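PDB 2YGL: blood group a-and b-cleaving endo-beta-galactosidase from Streptococcus pneumoniae, which cleaves blood group A and B antigens as a family 98 glycoside hydrolase, its tandem CBM51 modules probably binding the carbohydrate. Local coordinates for residues A[175-178]-A[179-183]; A[188-192]-A[193-197]; A[229-233]-A[234-238]; A[319-322]-A[323-327]. One frame throughout, in Å; residues are numbered along the deposited sequence.

Contact 1 (A[175-178]-A[179-183]); sequences QTIT and PDLLN
T178 is the N-cap of the short helix that starts at P179, and its OG1 accepts from L181 N. The bond from L181 N to T178 OG1 is 3.0 Å long, with an angle of 156° at the hydrogen. OG1 stands between the backbone N and the carbonyl carbon of T178 (chi1 67°), which turns it back over the first turn. The carbonyl of the same residue opens the helical ladder. L182 N gives its hydrogen to T178 O at 3.1 Å, and the bond is nearly straight.

Apolar groups lie beside this polar start. With chi1 at 175°, L181 CG lies opposite its own amide nitrogen, and this carries CD2 back along the preceding loop. There L181 CD2 lies 3.4 Å from T176 O and 4.0 Å from I177 CD1. The I177 side chain also crosses that of L182, obliquely, with its CG2 branch.

Further out, I177 packs on I266 and R264 of strand 262-271 and on L316 of strand 315-320. P179 rests on F239 of strand 235-239 and on Y268. The contact thus leads the chain from the loop after strand 160-171 into helix 179-184, which packs beside strands 235-239 and 262-271. Next to the capping bond, D180 CB lies 3.6 Å from T178 OG1.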
loop_
_atom_site.group_PDB
_atom_site.type_symbol
_atom_site.label_atom_id
_atom_site.label_comp_id
_atom_site.label_asym_id
_atom_site.label_seq_id
_atom_site.Cartn_x
_atom_site.Cartn_y
_atom_site.Cartn_z
ATOM N N GLN A 175 -6.101 -2.393 -1.866
ATOM C CA GLN A 175 -6.800 -1.227 -1.331
ATOM C C GLN A 175 -7.220 -1.492 0.116
ATOM O O GLN A 175 -7.236 -2.644 0.562
ATOM C CB GLN A 175 -8.029 -0.895 -2.187
ATOM C CG GLN A 175 -7.721 -0.521 -3.636
ATOM C CD GLN A 175 -7.171 0.890 -3.785
ATOM O OE1 GLN A 175 -5.978 1.081 -4.020
ATOM N NE2 GLN A 175 -8.042 1.885 -3.646
ATOM N N THR A 176 -7.536 -0.423 0.845
ATOM C CA THR A 176 -8.082 -0.531 2.197
ATOM C C THR A 176 -9.299 -1.464 2.178
ATOM O O THR A 176 -10.200 -1.306 1.349
ATOM C CB THR A 176 -8.471 0.858 2.757
ATOM O OG1 THR A 176 -7.353 1.748 2.641
ATOM C CG2 THR A 176 -8.893 0.767 4.221
ATOM N N ILE A 177 -9.301 -2.444 3.079
ATOM C CA ILE A 177 -10.350 -3.465 3.111
ATOM C C ILE A 177 -11.689 -2.870 3.547
ATOM O O ILE A 177 -11.783 -2.227 4.591
ATOM C CB ILE A 177 -9.975 -4.665 4.034
ATOM C CG1 ILE A 177 -8.549 -5.175 3.749
ATOM C CG2 ILE A 177 -11.020 -5.787 3.929
ATOM C CD1 ILE A 177 -8.311 -5.730 2.341
ATOM N N THR A 178 -12.707 -3.072 2.715
ATOM C CA THR A 178 -14.083 -2.678 3.021
ATOM C C THR A 178 -15.021 -3.824 2.624
ATOM O O THR A 178 -14.628 -4.696 1.842
ATOM C CB THR A 178 -14.509 -1.396 2.259
ATOM O OG1 THR A 178 -14.566 -1.666 0.853
ATOM C CG2 THR A 178 -13.549 -0.238 2.525
ATOM N N PRO A 179 -16.259 -3.839 3.162
ATOM C CA PRO A 179 -17.236 -4.806 2.663
ATOM C C PRO A 179 -17.404 -4.722 1.145
ATOM O O PRO A 179 -17.432 -5.759 0.477
ATOM C CB PRO A 179 -18.519 -4.400 3.387
ATOM C CG PRO A 179 -18.036 -3.862 4.686
ATOM C CD PRO A 179 -16.747 -3.148 4.372
ATOM N N ASP A 180 -17.487 -3.501 0.613
ATOM C CA ASP A 180 -17.557 -3.265 -0.835
ATOM C C ASP A 180 -16.432 -3.949 -1.614
ATOM O O ASP A 180 -16.681 -4.580 -2.643
ATOM C CB ASP A 180 -17.544 -1.762 -1.144
ATOM C CG ASP A 180 -18.920 -1.132 -1.056
ATOM O OD1 ASP A 180 -19.928 -1.862 -1.181
ATOM O OD2 ASP A 180 -18.993 0.102 -0.873
ATOM N N LEU A 181 -15.203 -3.812 -1.117
ATOM C CA LEU A 181 -14.031 -4.398 -1.765
ATOM C C LEU A 181 -14.104 -5.926 -1.789
ATOM O O LEU A 181 -13.805 -6.548 -2.809
ATOM C CB LEU A 181 -12.737 -3.924 -1.088
ATOM C CG LEU A 181 -11.412 -4.535 -1.565
ATOM C CD1 LEU A 181 -11.125 -4.212 -3.031
ATOM C CD2 LEU A 181 -10.261 -4.080 -0.683
ATOM N N LEU A 182 -14.505 -6.521 -0.667
ATOM C CA LEU A 182 -14.651 -7.974 -0.584
ATOM C C LEU A 182 -15.830 -8.478 -1.417
ATOM O O LEU A 182 -15.819 -9.618 -1.884
ATOM C CB LEU A 182 -14.754 -8.444 0.877
ATOM C CG LEU A 182 -13.568 -8.139 1.808
ATOM C CD1 LEU A 182 -13.734 -8.834 3.153
ATOM C CD2 LEU A 182 -12.226 -8.518 1.177
ATOM N N ASN A 183 -16.830 -7.616 -1.610
ATOM C CA ASN A 183 -17.980 -7.921 -2.465
ATOM C C ASN A 183 -17.678 -7.816 -3.962
ATOM O O ASN A 183 -18.248 -8.557 -4.766
ATOM C CB ASN A 183 -19.175 -7.030 -2.108
ATOM C CG ASN A 183 -19.867 -7.460 -0.823
ATOM O OD1 ASN A 183 -20.397 -6.631 -0.080
ATOM N ND2 ASN A 183 -19.862 -8.759 -0.556
#

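Contact 2 (A[188-192]-A[193-197]); sequences GGVYL and SDLEW
Two backbone hydrogen bonds fold Y191-L195 into a tight turn. D194 N bonds to Y191 O at 3.0 Å, and L195 N bonds to L192 O at 2.9 Å. Both donors sit well above the carbonyl planes, more than 50° out. Each bond spans three residues, as in a 3-10 turn.

Two waters add to the polar net. One accepts from Y191 N and donates to D194 OD2, so it ties the aspartate to the end of the strand. The other donates to L192 O at 2.6 Å and to L195 O. L192 O therefore receives two hydrogens, one from L195 N and one from this water.

This is the point where strand 189-191, in an antiparallel sheet of the second NPCBM/NEW2 module, leaves its partner strand 343-352. V190 and L192 still make backbone bonds to F350 and A348 of that strand.

Among the side chains, Y191 and D194 lie side by side and point the same way. D194 OD2 is at the ring edge, 3.9 Å from Y191 CD2, and the carboxylate is turned 87° to the ring. The other oxygen, OD1, forms a salt bridge with K241. Y191 OH is bonded to L182 O, and S193 OG to D214.

One apolar pair spans the turn. V190 and L195 cross at about a right angle, and V190 CG1 meets L195 CD2 at 3.7 Å. A chi1 of 170° at V190 swings CG1 forward to the leucine. L195 also packs on F350.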
loop_
_atom_site.group_PDB
_atom_site.type_symbol
_atom_site.label_atom_id
_atom_site.label_comp_id
_atom_site.label_asym_id
_atom_site.label_seq_id
_atom_site.Cartn_x
_atom_site.Cartn_y
_atom_site.Cartn_z
ATOM N N GLY A 188 -6.014 -11.728 -7.198
ATOM C CA GLY A 188 -5.143 -12.637 -6.452
ATOM C C GLY A 188 -5.788 -13.190 -5.195
ATOM O O GLY A 188 -5.182 -13.993 -4.479
ATOM N N GLY A 189 -7.015 -12.753 -4.922
ATOM C CA GLY A 189 -7.790 -13.261 -3.795
ATOM C C GLY A 189 -8.625 -14.457 -4.207
ATOM O O GLY A 189 -9.295 -14.428 -5.241
ATOM N N VAL A 190 -8.571 -15.518 -3.407
ATOM C CA VAL A 190 -9.397 -16.697 -3.632
ATOM C C VAL A 190 -10.332 -16.870 -2.435
ATOM O O VAL A 190 -9.874 -17.016 -1.296
ATOM C CB VAL A 190 -8.537 -17.967 -3.857
ATOM C CG1 VAL A 190 -9.396 -19.228 -3.850
ATOM C CG2 VAL A 190 -7.765 -17.864 -5.169
ATOM N N TYR A 191 -11.638 -16.827 -2.702
ATOM C CA TYR A 191 -12.652 -17.002 -1.663
ATOM C C TYR A 191 -12.619 -18.416 -1.097
ATOM O O TYR A 191 -12.549 -19.395 -1.847
ATOM C CB TYR A 191 -14.052 -16.694 -2.204
ATOM C CG TYR A 191 -14.251 -15.256 -2.603
ATOM C CD1 TYR A 191 -14.378 -14.260 -1.638
ATOM C CD2 TYR A 191 -14.314 -14.888 -3.947
ATOM C CE1 TYR A 191 -14.559 -12.933 -1.996
ATOM C CE2 TYR A 191 -14.497 -13.562 -4.319
ATOM C CZ TYR A 191 -14.618 -12.592 -3.338
ATOM O OH TYR A 191 -14.801 -11.279 -3.690
ATOM N N LEU A 192 -12.673 -18.513 0.228
ATOM C CA LEU A 192 -12.654 -19.810 0.907
ATOM C C LEU A 192 -13.816 -20.705 0.478
ATOM O O LEU A 192 -13.640 -21.912 0.298
ATOM C CB LEU A 192 -12.628 -19.634 2.428
ATOM C CG LEU A 192 -11.245 -19.537 3.082
ATOM C CD1 LEU A 192 -10.496 -18.262 2.694
ATOM C CD2 LEU A 192 -11.378 -19.624 4.588
ATOM N N SER A 193 -14.986 -20.099 0.283
ATOM C CA SER A 193 -16.181 -20.816 -0.174
ATOM C C SER A 193 -16.063 -21.377 -1.599
ATOM O O SER A 193 -16.925 -22.137 -2.043
ATOM C CB SER A 193 -17.420 -19.925 -0.056
ATOM O OG SER A 193 -17.273 -18.741 -0.821
ATOM N N ASP A 194 -15.002 -21.002 -2.310
ATOM C CA ASP A 194 -14.713 -21.575 -3.623
ATOM C C ASP A 194 -13.728 -22.744 -3.528
ATOM O O ASP A 194 -13.310 -23.295 -4.546
ATOM C CB ASP A 194 -14.182 -20.502 -4.578
ATOM C CG ASP A 194 -15.253 -19.521 -5.014
ATOM O OD1 ASP A 194 -16.458 -19.831 -4.867
ATOM O OD2 ASP A 194 -14.887 -18.435 -5.512
ATOM N N LEU A 195 -13.378 -23.123 -2.300
ATOM C CA LEU A 195 -12.414 -24.195 -2.053
ATOM C C LEU A 195 -13.037 -25.385 -1.322
ATOM O O LEU A 195 -14.089 -25.261 -0.689
ATOM C CB LEU A 195 -11.227 -23.661 -1.244
ATOM C CG LEU A 195 -10.428 -22.473 -1.790
ATOM C CD1 LEU A 195 -9.505 -21.928 -0.707
ATOM C CD2 LEU A 195 -9.637 -22.858 -3.030
ATOM N N GLU A 196 -12.384 -26.538 -1.426
ATOM C CA GLU A 196 -12.770 -27.714 -0.649
ATOM C C GLU A 196 -12.016 -27.719 0.671
ATOM O O GLU A 196 -10.786 -27.639 0.688
ATOM C CB GLU A 196 -12.468 -29.009 -1.416
ATOM C CG GLU A 196 -13.300 -29.208 -2.678
ATOM C CD GLU A 196 -14.778 -29.368 -2.388
ATOM O OE1 GLU A 196 -15.187 -30.475 -1.983
ATOM O OE2 GLU A 196 -15.534 -28.388 -2.573
ATOM N N TRP A 197 -12.748 -27.799 1.778
ATOM C CA TRP A 197 -12.111 -27.981 3.078
ATOM C C TRP A 197 -11.747 -29.449 3.274
ATOM O O TRP A 197 -12.310 -30.321 2.613
ATOM C CB TRP A 197 -13.007 -27.481 4.219
ATOM C CG TRP A 197 -14.420 -28.005 4.208
ATOM C CD1 TRP A 197 -14.821 -29.310 4.325
ATOM C CD2 TRP A 197 -15.618 -27.227 4.097
ATOM N NE1 TRP A 197 -16.192 -29.390 4.282
ATOM C CE2 TRP A 197 -16.707 -28.128 4.142
ATOM C CE3 TRP A 197 -15.879 -25.856 3.958
ATOM C CZ2 TRP A 197 -18.036 -27.702 4.055
ATOM C CZ3 TRP A 197 -17.201 -25.433 3.867
ATOM C CH2 TRP A 197 -18.262 -26.355 3.917
HETATM O O HOH W 1 -12.299 -17.627 -5.683
HETATM O O HOH W 2 -14.720 -23.787 1.708
#

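Contact 3 (A[229-233]-A[234-238]); sequences KLLID and GKEVE
K229 lies across E236 and E238 on one face of a two-stranded antiparallel hairpin. Its aliphatic part does the touching. K229 CE is 3.6 Å from E238 CG, and K229 CD is 3.8 Å from E236 OE1. The first torsion is extended (chi1 -162°), and a bend at chi3 runs the chain between the two glutamates. K229 NZ stays 4.5 Å from the nearest oxygen of each, E236 OE1 and E238 OE2, beyond a salt bridge. Any attraction is probably a diffuse one. E236 OE2 is instead paired with R273.

G234 is at the turn. I232-K235 form a type I' beta turn, with D233 and G234 both at positive phi. L231 CD2 reaches over the turn to 3.6 Å from G234 C. K235 N closes the turn on I232 O at 2.9 Å, from above the carbonyl plane.

V237 faces the other way, with I232. The two side chains cross at about a right angle, I232 CG1 lying 3.9 Å from V237 CG2. Backbone bonds join the strands: L230 and V237 exchange both, and I232 N donates to K235 O at 2.7 Å.

The strands are twisted, with 141° between their directions. L231 and K229 carry backbone bonds on to A314 and R273, in the loops flanking strands 315-320 and 262-271. G234 N donates to S313 OG. On the face of I232 and V237, P179 of helix 179-184 packs against both residues, so the hairpin covers the start of that helix.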
loop_
_atom_site.group_PDB
_atom_site.type_symbol
_atom_site.label_atom_id
_atom_site.label_comp_id
_atom_site.label_asym_id
_atom_site.label_seq_id
_atom_site.Cartn_x
_atom_site.Cartn_y
_atom_site.Cartn_z
ATOM N N LYS A 229 -25.328 -11.786 6.106
ATOM C CA LYS A 229 -25.613 -10.401 6.466
ATOM C C LYS A 229 -25.063 -10.090 7.853
ATOM O O LYS A 229 -25.285 -10.842 8.802
ATOM C CB LYS A 229 -27.123 -10.134 6.407
ATOM C CG LYS A 229 -27.508 -8.657 6.325
ATOM C CD LYS A 229 -29.026 -8.450 6.423
ATOM C CE LYS A 229 -29.750 -8.877 5.150
ATOM N NZ LYS A 229 -31.236 -8.770 5.278
ATOM N N LEU A 230 -24.343 -8.976 7.953
ATOM C CA LEU A 230 -23.689 -8.569 9.192
ATOM C C LEU A 230 -23.922 -7.094 9.514
ATOM O O LEU A 230 -24.324 -6.319 8.645
ATOM C CB LEU A 230 -22.182 -8.839 9.095
ATOM C CG LEU A 230 -21.724 -10.291 9.250
ATOM C CD1 LEU A 230 -20.280 -10.459 8.801
ATOM C CD2 LEU A 230 -21.895 -10.728 10.692
ATOM N N LEU A 231 -23.685 -6.721 10.770
ATOM C CA LEU A 231 -23.625 -5.317 11.161
ATOM C C LEU A 231 -22.217 -4.796 10.928
ATOM O O LEU A 231 -21.257 -5.300 11.516
ATOM C CB LEU A 231 -23.993 -5.124 12.636
ATOM C CG LEU A 231 -25.439 -4.870 13.063
ATOM C CD1 LEU A 231 -25.481 -4.620 14.566
ATOM C CD2 LEU A 231 -26.064 -3.691 12.314
ATOM N N ILE A 232 -22.101 -3.806 10.049
ATOM C CA ILE A 232 -20.844 -3.100 9.835
ATOM C C ILE A 232 -21.079 -1.646 10.232
ATOM O O ILE A 232 -21.894 -0.952 9.614
ATOM C CB ILE A 232 -20.353 -3.183 8.360
ATOM C CG1 ILE A 232 -20.370 -4.631 7.829
ATOM C CG2 ILE A 232 -18.970 -2.530 8.210
ATOM C CD1 ILE A 232 -19.319 -5.575 8.424
ATOM N N ASP A 233 -20.377 -1.208 11.277
ATOM C CA ASP A 233 -20.532 0.141 11.845
ATOM C C ASP A 233 -22.000 0.493 12.114
ATOM O O ASP A 233 -22.470 1.572 11.741
ATOM C CB ASP A 233 -19.862 1.198 10.950
ATOM C CG ASP A 233 -18.349 1.043 10.886
ATOM O OD1 ASP A 233 -17.698 0.996 11.953
ATOM O OD2 ASP A 233 -17.806 0.981 9.762
ATOM N N GLY A 234 -22.718 -0.432 12.749
ATOM C CA GLY A 234 -24.131 -0.240 13.080
ATOM C C GLY A 234 -25.087 -0.277 11.895
ATOM O O GLY A 234 -26.255 0.099 12.026
ATOM N N LYS A 235 -24.602 -0.738 10.744
ATOM C CA LYS A 235 -25.415 -0.809 9.529
ATOM C C LYS A 235 -25.379 -2.214 8.927
ATOM O O LYS A 235 -24.309 -2.806 8.786
ATOM C CB LYS A 235 -24.918 0.213 8.502
ATOM C CG LYS A 235 -26.000 0.785 7.592
ATOM C CD LYS A 235 -26.809 1.881 8.299
ATOM C CE LYS A 235 -27.391 2.884 7.307
ATOM N NZ LYS A 235 -28.330 2.257 6.331
ATOM N N GLU A 236 -26.551 -2.736 8.569
ATOM C CA GLU A 236 -26.661 -4.075 7.991
ATOM C C GLU A 236 -26.110 -4.113 6.570
ATOM O O GLU A 236 -26.489 -3.297 5.727
ATOM C CB GLU A 236 -28.106 -4.581 8.025
ATOM C CG GLU A 236 -28.607 -4.947 9.420
ATOM C CD GLU A 236 -29.898 -5.761 9.407
ATOM O OE1 GLU A 236 -30.676 -5.654 8.435
ATOM O OE2 GLU A 236 -30.138 -6.507 10.378
ATOM N N VAL A 237 -25.205 -5.059 6.323
ATOM C CA VAL A 237 -24.543 -5.207 5.026
ATOM C C VAL A 237 -24.515 -6.678 4.607
ATOM O O VAL A 237 -24.098 -7.547 5.382
ATOM C CB VAL A 237 -23.088 -4.644 5.051
ATOM C CG1 VAL A 237 -22.418 -4.792 3.684
ATOM C CG2 VAL A 237 -23.074 -3.182 5.482
ATOM N N GLU A 238 -24.963 -6.948 3.382
ATOM C CA GLU A 238 -24.920 -8.294 2.813
ATOM C C GLU A 238 -23.572 -8.591 2.166
ATOM O O GLU A 238 -22.941 -7.702 1.592
ATOM C CB GLU A 238 -26.022 -8.486 1.775
ATOM C CG GLU A 238 -27.415 -8.621 2.357
ATOM C CD GLU A 238 -28.441 -8.999 1.311
ATOM O OE1 GLU A 238 -28.528 -8.296 0.280
ATOM O OE2 GLU A 238 -29.163 -9.996 1.521
#

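Contact 4 (A[319-322]-A[323-327]); sequences VEIP and KDTQT
P322-T325 form a type II beta turn, in which T325 N makes only a weak bond to P322 O, at 3.3 Å and 129°. The threonine side chain strengthens the closure. T325 OG1 donates to P322 O at 2.6 Å, with the donor tilted 24° from the carbonyl plane. P322 O thus takes one short bond and one weak bond from the same residue. A chi1 of -64° sets OG1 beside the backbone N of T325, on the side of the P322 carbonyl.

The hydroxyl is also lined by carbon. I321 CG2 comes to 3.4 Å from T325 OG1, and the two side chains cross at about a right angle. P322 CD lies 3.6 Å from T325 OG1. This places the short bond next to apolar groups, and T325 itself is buried.

The outer side of the turn is charged. K323 runs out extended, then bends at its last torsion toward D324. K323 NZ forms a salt bridge with D324 OD2 at 2.8 Å, meeting the oxygen on its syn side but well out of the carboxylate plane. Both residues are exposed. D324 takes the positive phi that the third position of a type II turn needs.

The turn lies in the connection between strand 315-320 of one sheet and strand 327-334 of the other in the beta sandwich. I321 packs on V262 and F265 of strand 262-271 and on I297 of strand 295-299. P322 and T325 lie on A292 of strand 285-292, and T325 also touches V257 and D293.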
loop_
_atom_site.group_PDB
_atom_site.type_symbol
_atom_site.label_atom_id
_atom_site.label_comp_id
_atom_site.label_asym_id
_atom_site.label_seq_id
_atom_site.Cartn_x
_atom_site.Cartn_y
_atom_site.Cartn_z
ATOM N N VAL A 319 -4.953 -11.112 8.770
ATOM C CA VAL A 319 -3.764 -11.689 9.395
ATOM C C VAL A 319 -2.824 -12.328 8.368
ATOM O O VAL A 319 -3.270 -12.970 7.412
ATOM C CB VAL A 319 -4.155 -12.690 10.537
ATOM C CG1 VAL A 319 -4.953 -13.883 9.999
ATOM C CG2 VAL A 319 -2.930 -13.153 11.325
ATOM N N GLU A 320 -1.521 -12.127 8.569
ATOM C CA GLU A 320 -0.496 -12.754 7.740
ATOM C C GLU A 320 -0.407 -14.243 8.041
ATOM O O GLU A 320 -0.432 -14.650 9.202
ATOM C CB GLU A 320 0.875 -12.110 7.981
ATOM C CG GLU A 320 1.049 -10.725 7.372
ATOM C CD GLU A 320 2.459 -10.169 7.546
ATOM O OE1 GLU A 320 3.231 -10.700 8.378
ATOM O OE2 GLU A 320 2.799 -9.191 6.845
ATOM N N ILE A 321 -0.310 -15.047 6.989
ATOM C CA ILE A 321 -0.081 -16.481 7.131
ATOM C C ILE A 321 1.422 -16.729 7.018
ATOM O O ILE A 321 2.037 -16.323 6.027
ATOM C CB ILE A 321 -0.843 -17.302 6.051
ATOM C CG1 ILE A 321 -2.338 -16.930 6.004
ATOM C CG2 ILE A 321 -0.637 -18.802 6.253
ATOM C CD1 ILE A 321 -3.096 -17.073 7.320
ATOM N N PRO A 322 2.023 -17.383 8.031
ATOM C CA PRO A 322 3.466 -17.621 7.998
ATOM C C PRO A 322 3.884 -18.470 6.801
ATOM O O PRO A 322 3.156 -19.382 6.399
ATOM C CB PRO A 322 3.727 -18.384 9.303
ATOM C CG PRO A 322 2.589 -18.021 10.192
ATOM C CD PRO A 322 1.416 -17.903 9.270
ATOM N N LYS A 323 5.047 -18.150 6.236
ATOM C CA LYS A 323 5.637 -18.918 5.142
ATOM C C LYS A 323 5.670 -20.409 5.482
ATOM O O LYS A 323 5.926 -20.783 6.630
ATOM C CB LYS A 323 7.051 -18.394 4.849
ATOM C CG LYS A 323 7.762 -19.037 3.662
ATOM C CD LYS A 323 9.157 -18.445 3.487
ATOM C CE LYS A 323 10.041 -19.306 2.594
ATOM N NZ LYS A 323 10.512 -20.546 3.272
ATOM N N ASP A 324 5.380 -21.239 4.478
ATOM C CA ASP A 324 5.403 -22.709 4.581
ATOM C C ASP A 324 4.305 -23.338 5.460
ATOM O O ASP A 324 4.464 -24.459 5.949
ATOM C CB ASP A 324 6.795 -23.220 5.000
ATOM C CG ASP A 324 7.884 -22.868 3.991
ATOM O OD1 ASP A 324 7.605 -22.831 2.773
ATOM O OD2 ASP A 324 9.029 -22.633 4.425
ATOM N N THR A 325 3.192 -22.626 5.641
ATOM C CA THR A 325 2.054 -23.146 6.414
ATOM C C THR A 325 1.401 -24.321 5.681
ATOM O O THR A 325 1.139 -24.245 4.478
ATOM C CB THR A 325 1.004 -22.040 6.714
ATOM O OG1 THR A 325 1.585 -21.039 7.559
ATOM C CG2 THR A 325 -0.229 -22.611 7.409
ATOM N N GLN A 326 1.152 -25.402 6.417
ATOM C CA GLN A 326 0.561 -26.618 5.856
ATOM C C GLN A 326 -0.952 -26.656 6.048
ATOM O O GLN A 326 -1.693 -27.091 5.159
ATOM C CB GLN A 326 1.189 -27.871 6.488
ATOM C CG GLN A 326 2.711 -27.969 6.341
ATOM C CD GLN A 326 3.163 -27.915 4.891
ATOM O OE1 GLN A 326 3.692 -26.903 4.432
ATOM N NE2 GLN A 326 2.939 -28.997 4.160
ATOM N N THR A 327 -1.394 -26.197 7.218
ATOM C CA THR A 327 -2.780 -26.315 7.642
ATOM C C THR A 327 -3.283 -25.002 8.238
ATOM O O THR A 327 -2.609 -24.383 9.065
ATOM C CB THR A 327 -2.934 -27.456 8.678
ATOM O OG1 THR A 327 -2.488 -28.688 8.099
ATOM C CG2 THR A 327 -4.382 -27.613 9.130
#

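Overall arrangement
All four contacts are local. Contacts 1 and 3 are at the surface, while contacts 2 and 4 are partly buried. Contact 1 touches contact 2 through one hydrogen bond and contact 3 through its proline. Contacts 2 and 4 reach the same sheet, yet their nearest atoms are about 9 Å apart. Contact 3 stands furthest from contact 4, with centres 29 Å apart. The chemistry differs too. A hydroxyl bonds a backbone N-H in contact 1 and a carbonyl in contact 4. Contact 2 uses water, and contact 3 relies on strand pairing.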